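Local coordinates for protein Thiosulfate:glutathione sulfurtransferase (Homo sapiens, PDB 6BEV) that transfers the sulfane sulfur of thiosulfate to glutathione, producing S-sulfanylglutathione, a central intermediate of hydrogen sulfide metabolism, at residues 40-45 / 86-91. Sequence-based numbering, arbitrary orientation. Where two conformers were deposited one is given.
Sequences RARLFD and EKPKLE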
loop_
_atom_site.group_PDB
_atom_site.type_symbol
_atom_site.label_atom_id
_atom_site.label_comp_id
_atom_site.label_asym_id
_atom_site.label_seq_id
_atom_site.Cartn_x
_atom_site.Cartn_y
_atom_site.Cartn_z
ATOM N N ARG A 40 10.401 8.362 -0.192
ATOM C CA ARG A 40 9.937 8.256 -1.568
ATOM C C ARG A 40 8.860 7.204 -1.813
ATOM O O ARG A 40 8.369 7.124 -2.942
ATOM C CB ARG A 40 11.126 8.007 -2.498
ATOM C CG ARG A 40 11.981 9.247 -2.600
ATOM C CD ARG A 40 13.192 9.101 -3.458
ATOM N NE ARG A 40 13.734 10.438 -3.694
ATOM C CZ ARG A 40 15.016 10.724 -3.887
ATOM N NH1 ARG A 40 15.938 9.766 -3.889
ATOM N NH2 ARG A 40 15.360 11.995 -4.077
ATOM N N ALA A 41 8.492 6.396 -0.817
ATOM C CA ALA A 41 7.413 5.420 -0.952
ATOM C C ALA A 41 6.335 5.679 0.086
ATOM O O ALA A 41 6.615 6.072 1.219
ATOM C CB ALA A 41 7.916 3.985 -0.771
ATOM N N ARG A 42 5.096 5.412 -0.310
ATOM C CA ARG A 42 3.952 5.405 0.585
ATOM C C ARG A 42 3.461 3.975 0.686
ATOM O O ARG A 42 3.422 3.268 -0.318
ATOM C CB ARG A 42 2.824 6.256 0.022
ATOM C CG ARG A 42 2.905 7.717 0.319
ATOM C CD ARG A 42 1.595 8.376 -0.091
ATOM N NE ARG A 42 0.487 8.246 0.869
ATOM C CZ ARG A 42 -0.710 8.828 0.708
ATOM N NH1 ARG A 42 -0.968 9.544 -0.373
ATOM N NH2 ARG A 42 -1.668 8.693 1.615
ATOM N N LEU A 43 3.087 3.564 1.885
ATOM C CA LEU A 43 2.681 2.199 2.164
ATOM C C LEU A 43 1.182 2.136 2.400
ATOM O O LEU A 43 0.629 2.949 3.151
ATOM C CB LEU A 43 3.368 1.693 3.437
ATOM C CG LEU A 43 4.840 1.322 3.326
ATOM C CD1 LEU A 43 5.481 1.255 4.711
ATOM C CD2 LEU A 43 4.969 0.007 2.611
ATOM N N PHE A 44 0.554 1.100 1.853
ATOM C CA PHE A 44 -0.872 0.823 2.033
ATOM C C PHE A 44 -1.030 -0.637 2.439
ATOM O O PHE A 44 -0.737 -1.538 1.645
ATOM C CB PHE A 44 -1.649 1.097 0.748
ATOM C CG PHE A 44 -1.503 2.503 0.254
ATOM C CD1 PHE A 44 -2.377 3.488 0.663
ATOM C CD2 PHE A 44 -0.483 2.854 -0.606
ATOM C CE1 PHE A 44 -2.226 4.797 0.226
ATOM C CE2 PHE A 44 -0.320 4.156 -1.033
ATOM C CZ PHE A 44 -1.204 5.121 -0.633
ATOM N N ASP A 45 -1.503 -0.856 3.667
ATOM C CA ASP A 45 -1.821 -2.185 4.188
ATOM C C ASP A 45 -3.247 -2.486 3.745
ATOM O O ASP A 45 -4.186 -1.798 4.160
ATOM C CB ASP A 45 -1.721 -2.148 5.714
ATOM C CG ASP A 45 -1.870 -3.521 6.368
ATOM O OD1 ASP A 45 -2.515 -4.421 5.796
ATOM O OD2 ASP A 45 -1.342 -3.674 7.485
ATOM N N GLU A 86 -3.788 12.146 2.929
ATOM C CA GLU A 86 -4.070 12.735 1.626
ATOM C C GLU A 86 -4.218 11.648 0.561
ATOM O O GLU A 86 -3.449 10.686 0.516
ATOM C CB GLU A 86 -2.946 13.699 1.241
ATOM C CG GLU A 86 -3.209 14.511 -0.020
ATOM C CD GLU A 86 -2.169 15.604 -0.246
ATOM O OE1 GLU A 86 -2.030 16.499 0.618
ATOM O OE2 GLU A 86 -1.487 15.572 -1.290
ATOM N N LYS A 87 -5.204 11.812 -0.307
ATOM C CA LYS A 87 -5.425 10.856 -1.382
ATOM C C LYS A 87 -4.210 10.838 -2.306
ATOM O O LYS A 87 -3.707 11.899 -2.679
ATOM C CB LYS A 87 -6.668 11.249 -2.185
ATOM C CG LYS A 87 -7.091 10.205 -3.210
ATOM C CD LYS A 87 -8.271 10.637 -4.061
ATOM C CE LYS A 87 -8.661 9.523 -4.998
ATOM N NZ LYS A 87 -9.713 9.934 -5.955
ATOM N N PRO A 88 -3.718 9.673 -2.707
ATOM C CA PRO A 88 -2.638 9.642 -3.690
ATOM C C PRO A 88 -3.094 10.202 -5.026
ATOM O O PRO A 88 -4.275 10.208 -5.361
ATOM C CB PRO A 88 -2.318 8.150 -3.815
ATOM C CG PRO A 88 -3.550 7.452 -3.387
ATOM C CD PRO A 88 -4.167 8.323 -2.337
ATOM N N LYS A 89 -2.122 10.637 -5.818
ATOM C CA LYS A 89 -2.349 11.176 -7.153
ATOM C C LYS A 89 -1.860 10.173 -8.189
ATOM O O LYS A 89 -0.979 9.358 -7.912
ATOM C CB LYS A 89 -1.610 12.506 -7.320
ATOM C CG LYS A 89 -2.039 13.560 -6.300
ATOM C CD LYS A 89 -1.207 14.835 -6.374
ATOM C CE LYS A 89 0.269 14.598 -6.056
ATOM N NZ LYS A 89 0.543 13.878 -4.758
ATOM N N LEU A 90 -2.463 10.223 -9.386
ATOM C CA LEU A 90 -2.155 9.224 -10.404
ATOM C C LEU A 90 -0.689 9.255 -10.787
ATOM O O LEU A 90 -0.136 8.232 -11.205
ATOM C CB LEU A 90 -2.998 9.444 -11.658
ATOM C CG LEU A 90 -4.311 8.669 -11.722
ATOM C CD1 LEU A 90 -5.279 9.179 -10.685
ATOM C CD2 LEU A 90 -4.911 8.760 -13.125
ATOM N N GLU A 91 -0.053 10.415 -10.680
ATOM C CA GLU A 91 1.351 10.554 -11.028
ATOM C C GLU A 91 2.292 10.164 -9.892
ATOM O O GLU A 91 3.514 10.343 -10.041
ATOM C CB GLU A 91 1.636 11.992 -11.467
ATOM C CG GLU A 91 1.459 13.033 -10.369
ATOM C CD GLU A 91 0.067 13.671 -10.351
ATOM O OE1 GLU A 91 -0.904 13.086 -10.906
ATOM O OE2 GLU A 91 -0.055 14.773 -9.768
#
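Arg42 reaches across from strand 42-45 and clasps the backbone carbonyl of Glu86 end-on with both terminal nitrogens. NH1 and NH2 each lie 2.9 Å from Glu86 O, which sits at the edge of the guanidinium, close to its plane. Because one oxygen serves two donors, neither bond is straight: the angle at the hydrogen is 143° for NH1 and 142° for NH2. A long, flat cation suits the place: two N-H groups converge on one oxygen, and the chain's bend at chi3 (81°) turns the fork toward the loop.

Phe44 CZ lies under one face of the Arg42 guanidinium, 3.8 Å from its plane and displaced toward the rim. The same CZ makes an apolar contact with Pro88 CG at 4.3 Å, and Pro88 CD packs against Arg42 NH1 at 3.9 Å. Proline suits this buried place, offering a compact hydrocarbon surface and no backbone N-H needing a partner.

Arg42 and Phe44, two residues apart on one side of the parallel sheet, bond through their backbones to Val96 in the neighbouring strand. Phe44 also stacks on Phe97, while Phe79 of helix 76-83 backs Pro88. The loop before strand 95-98 is thus fastened over the rhodanese sheet by two cation-to-carbonyl hydrogen bonds, probably strengthened by the charge and probably depending little on the Glu86 carboxylate, whose OE2 lies 6.1 Å from Arg42 NH1.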